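Local coordinates for outer membrane usher protein PapC (Escherichia coli, PDB 3L48), which exports pilus subunits across the bacterial outer membrane and assembles them there as a pore-forming usher, of which this chain is the C-terminal domain, at residues 24-29 with 58-63; 12-17 with 43-48; 52-57 with 68-73. One frame throughout, in Å; residues are numbered along the deposited sequence.

Contact 1: residues 24-29 with 58-63; sequences FGASVT and VNWDGK
Ser27 and Asn59 face each other as an antiparallel hydrogen-bonded pair, and two backbone bonds close the ring between them. The backbone N-H of Asn59 reaches Ser27 O at 2.7 Å (N to O), nearly straight at 174°. The return bond runs from Ser27 N to Asn59 O at 2.9 Å and is more bent. Ser27 O also receives a CA-H...O contact from Val58 CA, so the same carbonyl oxygen is approached by two neighbouring donors of strand 55-59. Above this pair lies a polar patch. With chi1 at -37°, the side chain of Asn59 leans over strand 27-29, the end of its amide lying beside the hydroxyls of Ser27 and Thr29. Thr29 OG1 has its clear partner in Ser57 OG. An alanine at Asn59 would keep the backbone pair but would probably strip the polar neighbour from Ser27 OG, and leave Thr29 OG1 with Ser57 OG. Apolar contacts follow on the other face of the sheet, where Val28 and Val58 form a non-hydrogen-bonded pair whose CG2 methyls are 4.5 Å apart. Ala26 CB touches Val58 CG1 (4.2 Å) and, obliquely, Trp60 CE3 (3.9 Å), and Val58 CG1 lies at the edge of the same indole, in its plane. The chemistry thus divides by face: a partly exposed amide and hydroxyls on one, and on the other valines turned to the domain interior, with main-chain bonds setting the register.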
loop_
_atom_site.group_PDB
_atom_site.type_symbol
_atom_site.label_atom_id
_atom_site.label_comp_id
_atom_site.label_asym_id
_atom_site.label_seq_id
_atom_site.Cartn_x
_atom_site.Cartn_y
_atom_site.Cartn_z
ATOM N N PHE A 24 9.531 -7.939 -0.856
ATOM C CA PHE A 24 9.144 -8.429 -2.171
ATOM C C PHE A 24 8.140 -9.575 -2.040
ATOM O O PHE A 24 8.455 -10.621 -1.475
ATOM C CB PHE A 24 10.409 -8.913 -2.888
ATOM C CG PHE A 24 10.190 -9.378 -4.300
ATOM C CD1 PHE A 24 10.010 -10.723 -4.581
ATOM C CD2 PHE A 24 10.202 -8.476 -5.351
ATOM C CE1 PHE A 24 9.826 -11.157 -5.882
ATOM C CE2 PHE A 24 10.017 -8.906 -6.657
ATOM C CZ PHE A 24 9.830 -10.250 -6.920
ATOM N N GLY A 25 6.929 -9.377 -2.553
ATOM C CA GLY A 25 5.927 -10.428 -2.526
ATOM C C GLY A 25 4.838 -10.226 -1.490
ATOM O O GLY A 25 3.916 -11.032 -1.388
ATOM N N ALA A 26 4.946 -9.154 -0.711
ATOM C CA ALA A 26 3.892 -8.795 0.232
ATOM C C ALA A 26 2.634 -8.396 -0.541
ATOM O O ALA A 26 2.722 -7.915 -1.669
ATOM C CB ALA A 26 4.348 -7.652 1.126
ATOM N N SER A 27 1.467 -8.596 0.060
ATOM C CA SER A 27 0.219 -8.204 -0.586
ATOM C C SER A 27 -0.362 -6.940 0.038
ATOM O O SER A 27 -0.178 -6.678 1.224
ATOM C CB SER A 27 -0.807 -9.336 -0.524
ATOM O OG SER A 27 -1.169 -9.609 0.815
ATOM N N VAL A 28 -1.068 -6.161 -0.773
ATOM C CA VAL A 28 -1.719 -4.947 -0.305
ATOM C C VAL A 28 -3.223 -5.100 -0.495
ATOM O O VAL A 28 -3.693 -5.361 -1.604
ATOM C CB VAL A 28 -1.235 -3.712 -1.083
ATOM C CG1 VAL A 28 -1.791 -2.444 -0.456
ATOM C CG2 VAL A 28 0.283 -3.670 -1.109
ATOM N N THR A 29 -3.977 -4.940 0.585
ATOM C CA THR A 29 -5.411 -5.192 0.546
ATOM C C THR A 29 -6.208 -3.985 1.013
ATOM O O THR A 29 -5.761 -3.221 1.872
ATOM C CB THR A 29 -5.792 -6.406 1.412
ATOM O OG1 THR A 29 -5.323 -6.203 2.748
ATOM C CG2 THR A 29 -5.173 -7.680 0.852
ATOM N N VAL A 58 -0.925 -3.908 4.558
ATOM C CA VAL A 58 0.150 -4.593 3.859
ATOM C C VAL A 58 0.461 -5.890 4.588
ATOM O O VAL A 58 0.794 -5.885 5.771
ATOM C CB VAL A 58 1.408 -3.719 3.784
ATOM C CG1 VAL A 58 2.508 -4.434 3.018
ATOM C CG2 VAL A 58 1.070 -2.388 3.131
ATOM N N ASN A 59 0.347 -7.006 3.877
ATOM C CA ASN A 59 0.459 -8.310 4.511
ATOM C C ASN A 59 1.678 -9.103 4.066
ATOM O O ASN A 59 2.010 -9.140 2.882
ATOM C CB ASN A 59 -0.804 -9.132 4.243
ATOM C CG ASN A 59 -2.059 -8.286 4.253
ATOM O OD1 ASN A 59 -2.586 -7.920 3.198
ATOM N ND2 ASN A 59 -2.543 -7.959 5.446
ATOM N N TRP A 60 2.345 -9.724 5.035
ATOM C CA TRP A 60 3.324 -10.769 4.757
ATOM C C TRP A 60 3.513 -11.649 5.990
ATOM O O TRP A 60 3.152 -11.255 7.097
ATOM C CB TRP A 60 4.654 -10.199 4.244
ATOM C CG TRP A 60 5.484 -9.458 5.245
ATOM C CD1 TRP A 60 6.418 -9.983 6.094
ATOM C CD2 TRP A 60 5.486 -8.040 5.472
ATOM N NE1 TRP A 60 6.991 -8.981 6.845
ATOM C CE2 TRP A 60 6.439 -7.786 6.484
ATOM C CE3 TRP A 60 4.776 -6.969 4.920
ATOM C CZ2 TRP A 60 6.689 -6.497 6.958
ATOM C CZ3 TRP A 60 5.029 -5.695 5.394
ATOM C CH2 TRP A 60 5.978 -5.469 6.402
ATOM N N ASP A 61 4.062 -12.842 5.786
ATOM C CA ASP A 61 4.208 -13.819 6.860
ATOM C C ASP A 61 2.861 -14.090 7.517
ATOM O O ASP A 61 2.746 -14.112 8.743
ATOM C CB ASP A 61 5.234 -13.348 7.893
ATOM C CG ASP A 61 6.653 -13.351 7.348
ATOM O OD1 ASP A 61 6.873 -13.945 6.271
ATOM O OD2 ASP A 61 7.547 -12.764 7.996
ATOM N N GLY A 62 1.843 -14.286 6.682
ATOM C CA GLY A 62 0.504 -14.616 7.140
ATOM C C GLY A 62 -0.058 -13.659 8.170
ATOM O O GLY A 62 -0.733 -14.076 9.110
ATOM N N LYS A 63 0.201 -12.370 7.985
ATOM C CA LYS A 63 -0.168 -11.382 8.988
ATOM C C LYS A 63 -0.229 -9.963 8.426
ATOM O O LYS A 63 0.561 -9.594 7.556
ATOM C CB LYS A 63 0.831 -11.452 10.148
ATOM C CG LYS A 63 0.853 -10.244 11.062
ATOM C CD LYS A 63 1.771 -10.496 12.250
ATOM C CE LYS A 63 2.002 -9.230 13.060
ATOM N NZ LYS A 63 0.722 -8.593 13.486
#

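Contact 2: residues 12-17 with 43-48; sequences AILRLA and GLAWLS
Residues 12-17 and 43-48 form an antiparallel strand pairing at the edge of the three-stranded sheet, where strand 44-47 lies beside the central strand 10-16. Ala12 and Ala45 are the hydrogen-bonded pair: Ala45 N gives to Ala12 O at 2.9 Å, and Ala12 N gives to Ala45 O at 3.0 Å. One step on, Leu14 N donates to Gly43 O at 2.8 Å. Gly43 has a positive phi of 67°, and a side chain here would run into Leu14 O. The strand directions are 135° apart, a marked twist, and the pairing is short. On the inward face Leu14 CD1 touches Ala45 CB (3.8 Å), while Ala12 CB meets Leu47 CD1 (3.9 Å); Leu82 of strand 78-84 also packs on Ala12 and Leu14. On the outward face, Ile13 and Leu44 join through their CD1 methyls at 3.6 Å. Leu44 carries CG opposite its backbone N (chi1 171°), which swings CD1 over Ala12 O and against Ile13. Two sheets packed face to face, with strand 44-47 at the edge of one beside strand 10-16, is the build of an immunoglobulin-like Greek-key beta sandwich, the fold of this domain.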
loop_
_atom_site.group_PDB
_atom_site.type_symbol
_atom_site.label_atom_id
_atom_site.label_comp_id
_atom_site.label_asym_id
_atom_site.label_seq_id
_atom_site.Cartn_x
_atom_site.Cartn_y
_atom_site.Cartn_z
ATOM N N ALA A 12 2.613 3.216 -5.738
ATOM C CA ALA A 12 2.883 3.458 -4.324
ATOM C C ALA A 12 4.320 3.145 -3.926
ATOM O O ALA A 12 4.823 2.046 -4.163
ATOM C CB ALA A 12 1.908 2.673 -3.453
ATOM N N ILE A 13 4.978 4.130 -3.324
ATOM C CA ILE A 13 6.286 3.919 -2.728
ATOM C C ILE A 13 6.078 3.664 -1.239
ATOM O O ILE A 13 5.785 4.584 -0.474
ATOM C CB ILE A 13 7.213 5.132 -2.934
ATOM C CG1 ILE A 13 7.256 5.529 -4.413
ATOM C CG2 ILE A 13 8.620 4.831 -2.417
ATOM C CD1 ILE A 13 7.704 4.413 -5.333
ATOM N N LEU A 14 6.212 2.407 -0.838
ATOM C CA LEU A 14 5.927 2.003 0.532
ATOM C C LEU A 14 7.172 1.986 1.415
ATOM O O LEU A 14 8.186 1.378 1.067
ATOM C CB LEU A 14 5.293 0.613 0.548
ATOM C CG LEU A 14 4.004 0.386 -0.240
ATOM C CD1 LEU A 14 3.704 -1.102 -0.328
ATOM C CD2 LEU A 14 2.852 1.121 0.408
ATOM N N ARG A 15 7.093 2.658 2.558
ATOM C CA ARG A 15 8.141 2.575 3.569
ATOM C C ARG A 15 7.519 2.590 4.959
ATOM O O ARG A 15 6.569 3.331 5.212
ATOM C CB ARG A 15 9.152 3.720 3.428
ATOM C CG ARG A 15 9.852 3.777 2.077
ATOM C CD ARG A 15 11.214 4.450 2.185
ATOM N NE ARG A 15 12.209 3.573 2.796
ATOM C CZ ARG A 15 13.328 3.175 2.200
ATOM N NH1 ARG A 15 13.611 3.580 0.972
ATOM N NH2 ARG A 15 14.167 2.375 2.837
ATOM N N LEU A 16 8.049 1.763 5.854
ATOM C CA LEU A 16 7.565 1.716 7.225
ATOM C C LEU A 16 8.028 2.956 7.978
ATOM O O LEU A 16 8.921 3.676 7.518
ATOM C CB LEU A 16 8.032 0.444 7.939
ATOM C CG LEU A 16 7.196 -0.817 7.697
ATOM C CD1 LEU A 16 7.342 -1.295 6.261
ATOM C CD2 LEU A 16 7.599 -1.919 8.669
ATOM N N ALA A 17 7.411 3.203 9.129
ATOM C CA ALA A 17 7.774 4.340 9.967
ATOM C C ALA A 17 9.253 4.310 10.342
ATOM O O ALA A 17 9.874 5.356 10.528
ATOM C CB ALA A 17 6.902 4.382 11.225
ATOM N N GLY A 43 10.220 -1.763 -2.213
ATOM C CA GLY A 43 9.002 -1.272 -1.593
ATOM C C GLY A 43 7.985 -0.648 -2.536
ATOM O O GLY A 43 7.033 -0.008 -2.091
ATOM N N LEU A 44 8.176 -0.839 -3.837
ATOM C CA LEU A 44 7.241 -0.309 -4.827
ATOM C C LEU A 44 6.049 -1.248 -5.026
ATOM O O LEU A 44 6.222 -2.459 -5.176
ATOM C CB LEU A 44 7.964 -0.065 -6.158
ATOM C CG LEU A 44 7.131 0.291 -7.394
ATOM C CD1 LEU A 44 6.347 1.577 -7.187
ATOM C CD2 LEU A 44 8.026 0.402 -8.623
ATOM N N ALA A 45 4.842 -0.686 -5.022
ATOM C CA ALA A 45 3.633 -1.469 -5.279
ATOM C C ALA A 45 2.633 -0.733 -6.168
ATOM O O ALA A 45 2.092 0.301 -5.781
ATOM C CB ALA A 45 2.965 -1.874 -3.969
ATOM N N TRP A 46 2.388 -1.275 -7.356
ATOM C CA TRP A 46 1.342 -0.752 -8.227
ATOM C C TRP A 46 -0.013 -1.257 -7.753
ATOM O O TRP A 46 -0.258 -2.465 -7.720
ATOM C CB TRP A 46 1.582 -1.182 -9.674
ATOM C CG TRP A 46 2.672 -0.420 -10.349
ATOM C CD1 TRP A 46 3.690 0.269 -9.747
ATOM C CD2 TRP A 46 2.864 -0.273 -11.761
ATOM N NE1 TRP A 46 4.498 0.840 -10.699
ATOM C CE2 TRP A 46 4.017 0.522 -11.938
ATOM C CE3 TRP A 46 2.176 -0.734 -12.885
ATOM C CZ2 TRP A 46 4.492 0.863 -13.204
ATOM C CZ3 TRP A 46 2.651 -0.393 -14.137
ATOM C CH2 TRP A 46 3.797 0.397 -14.287
ATOM N N LEU A 47 -0.890 -0.333 -7.385
ATOM C CA LEU A 47 -2.192 -0.698 -6.841
ATOM C C LEU A 47 -3.333 -0.380 -7.808
ATOM O O LEU A 47 -3.423 0.726 -8.342
ATOM C CB LEU A 47 -2.419 0.008 -5.505
ATOM C CG LEU A 47 -1.291 -0.134 -4.480
ATOM C CD1 LEU A 47 -1.535 0.773 -3.287
ATOM C CD2 LEU A 47 -1.142 -1.578 -4.035
ATOM N N SER A 48 -4.200 -1.363 -8.028
ATOM C CA SER A 48 -5.361 -1.193 -8.897
ATOM C C SER A 48 -6.627 -0.979 -8.074
ATOM O O SER A 48 -6.805 -1.594 -7.020
ATOM C CB SER A 48 -5.548 -2.421 -9.793
ATOM O OG SER A 48 -4.407 -2.665 -10.594
#

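Contact 3: residues 52-57 with 68-73; sequences PGETLS and VNVPET
The two segments run antiparallel, their end-to-end directions 169° apart, as the open ends of the hairpin made by strands 55-59 and 64-69. Leu56 and Val68 are the hydrogen-bonded pair, Leu56 N to Val68 O and Val68 N to Leu56 O both measuring 2.9 Å. Val70 N continues the ladder to Glu54 O at 3.0 Å. Beyond it the regular pairing lapses: Gly53 N makes weak bonds to Val70 O and Pro71 O. A water closes this end, donating to Gly53 O and Glu72 OE2. The Glu72 chain bends at chi2 (79°) and carries its carboxylate back over Gly53, where OE1 is 3.2 Å from Gly53 CA. On the buried side Val68 CG2 presses on Leu56 CB (3.6 Å), and Val70 CG2 fits against Leu56 CG (3.8 Å). Thr55 and Asn69, a non-hydrogen-bonded pair, project side by side from the other face, with OG1 of Thr55 3.2 Å from ND2 of Asn69. On the face of Leu56 and Val68, Val68 packs on Leu82 and Cys84 of strand 78-84, Leu56 reaches Leu36 of strand 35-38, and Pro71 lies against Leu80 and Leu82, so this end of the hairpin, part of the four-stranded sheet, packs against the three-stranded one.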
loop_
_atom_site.group_PDB
_atom_site.type_symbol
_atom_site.label_atom_id
_atom_site.label_comp_id
_atom_site.label_asym_id
_atom_site.label_seq_id
_atom_site.Cartn_x
_atom_site.Cartn_y
_atom_site.Cartn_z
ATOM N N PRO A 52 -9.587 6.690 -2.952
ATOM C CA PRO A 52 -8.958 7.785 -2.204
ATOM C C PRO A 52 -9.540 7.897 -0.798
ATOM O O PRO A 52 -10.758 7.941 -0.639
ATOM C CB PRO A 52 -9.325 9.023 -3.028
ATOM C CG PRO A 52 -9.536 8.503 -4.418
ATOM C CD PRO A 52 -10.143 7.139 -4.241
ATOM N N GLY A 53 -8.675 7.929 0.210
ATOM C CA GLY A 53 -9.118 8.093 1.582
ATOM C C GLY A 53 -9.221 6.806 2.380
ATOM O O GLY A 53 -9.365 6.843 3.603
ATOM N N GLU A 54 -9.149 5.663 1.703
ATOM C CA GLU A 54 -9.297 4.383 2.388
ATOM C C GLU A 54 -8.019 3.962 3.106
ATOM O O GLU A 54 -6.948 4.524 2.881
ATOM C CB GLU A 54 -9.740 3.287 1.416
ATOM C CG GLU A 54 -8.641 2.771 0.507
ATOM C CD GLU A 54 -9.068 1.543 -0.278
ATOM O OE1 GLU A 54 -9.746 0.670 0.305
ATOM O OE2 GLU A 54 -8.719 1.445 -1.473
ATOM N N THR A 55 -8.148 2.971 3.979
ATOM C CA THR A 55 -7.007 2.412 4.691
ATOM C C THR A 55 -6.637 1.057 4.104
ATOM O O THR A 55 -7.459 0.143 4.059
ATOM C CB THR A 55 -7.303 2.236 6.195
ATOM O OG1 THR A 55 -7.588 3.512 6.779
ATOM C CG2 THR A 55 -6.105 1.612 6.907
ATOM N N LEU A 56 -5.398 0.932 3.646
ATOM C CA LEU A 56 -4.926 -0.328 3.097
ATOM C C LEU A 56 -4.062 -1.039 4.123
ATOM O O LEU A 56 -3.399 -0.401 4.940
ATOM C CB LEU A 56 -4.124 -0.096 1.816
ATOM C CG LEU A 56 -4.800 0.698 0.694
ATOM C CD1 LEU A 56 -3.923 0.704 -0.551
ATOM C CD2 LEU A 56 -6.175 0.132 0.374
ATOM N N SER A 57 -4.078 -2.365 4.087
ATOM C CA SER A 57 -3.191 -3.144 4.936
ATOM C C SER A 57 -2.159 -3.863 4.073
ATOM O O SER A 57 -2.472 -4.346 2.984
ATOM C CB SER A 57 -3.977 -4.138 5.793
ATOM O OG SER A 57 -4.414 -5.238 5.022
ATOM N N VAL A 68 -1.608 1.721 5.728
ATOM C CA VAL A 68 -1.373 3.022 5.123
ATOM C C VAL A 68 -2.701 3.737 4.917
ATOM O O VAL A 68 -3.734 3.102 4.727
ATOM C CB VAL A 68 -0.663 2.897 3.755
ATOM C CG1 VAL A 68 0.637 2.113 3.891
ATOM C CG2 VAL A 68 -1.578 2.234 2.751
ATOM N N ASN A 69 -2.664 5.062 4.970
ATOM C CA ASN A 69 -3.837 5.871 4.682
ATOM C C ASN A 69 -3.695 6.533 3.320
ATOM O O ASN A 69 -2.859 7.418 3.133
ATOM C CB ASN A 69 -4.041 6.929 5.770
ATOM C CG ASN A 69 -4.189 6.324 7.150
ATOM O OD1 ASN A 69 -3.531 6.748 8.100
ATOM N ND2 ASN A 69 -5.054 5.324 7.269
ATOM N N VAL A 70 -4.501 6.090 2.362
ATOM C CA VAL A 70 -4.466 6.675 1.030
ATOM C C VAL A 70 -5.035 8.084 1.085
ATOM O O VAL A 70 -6.189 8.272 1.463
ATOM C CB VAL A 70 -5.275 5.843 0.026
ATOM C CG1 VAL A 70 -5.225 6.483 -1.355
ATOM C CG2 VAL A 70 -4.745 4.415 -0.024
ATOM N N PRO A 71 -4.221 9.085 0.716
ATOM C CA PRO A 71 -4.675 10.479 0.738
ATOM C C PRO A 71 -5.991 10.658 -0.019
ATOM O O PRO A 71 -6.232 9.979 -1.020
ATOM C CB PRO A 71 -3.542 11.224 0.027
ATOM C CG PRO A 71 -2.335 10.382 0.269
ATOM C CD PRO A 71 -2.830 8.963 0.247
ATOM N N GLU A 72 -6.836 11.559 0.468
ATOM C CA GLU A 72 -8.123 11.825 -0.158
ATOM C C GLU A 72 -7.908 12.425 -1.544
ATOM O O GLU A 72 -8.800 12.390 -2.394
ATOM C CB GLU A 72 -8.930 12.798 0.703
ATOM C CG GLU A 72 -10.426 12.546 0.701
ATOM C CD GLU A 72 -10.821 11.407 1.621
ATOM O OE1 GLU A 72 -11.306 10.374 1.115
ATOM O OE2 GLU A 72 -10.646 11.546 2.852
ATOM N N THR A 73 -6.716 12.970 -1.764
ATOM C CA THR A 73 -6.400 13.655 -3.012
ATOM C C THR A 73 -5.712 12.758 -4.035
ATOM O O THR A 73 -5.252 13.231 -5.072
ATOM C CB THR A 73 -5.520 14.886 -2.758
ATOM O OG1 THR A 73 -4.387 14.504 -1.971
ATOM C CG2 THR A 73 -6.307 15.949 -2.017
HETATM O O HOH W 1 -9.354 9.416 4.721
#

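Contacts 1 and 3 both use strand 55-59 and belong to the same four-stranded sheet, their centres about 17 Å apart on opposite sides of the chain's centre; Thr29 N to Ser57 O (2.9 Å), a probable hydrogen bond, carries the pairing from one to the other. Contact 2 belongs to the facing sheet, its centre about 11 Å from that of contact 1 and 12 Å from that of contact 3. Leu47 bridges the sheets: its CD2 packs 3.6 Å from Val28 CB and its CD1 3.6 Å from Leu56 CD1. A cobalt ion lies about 6 Å from the side chain of Ser27 in contact 1, and about 13 Å from that of Leu47.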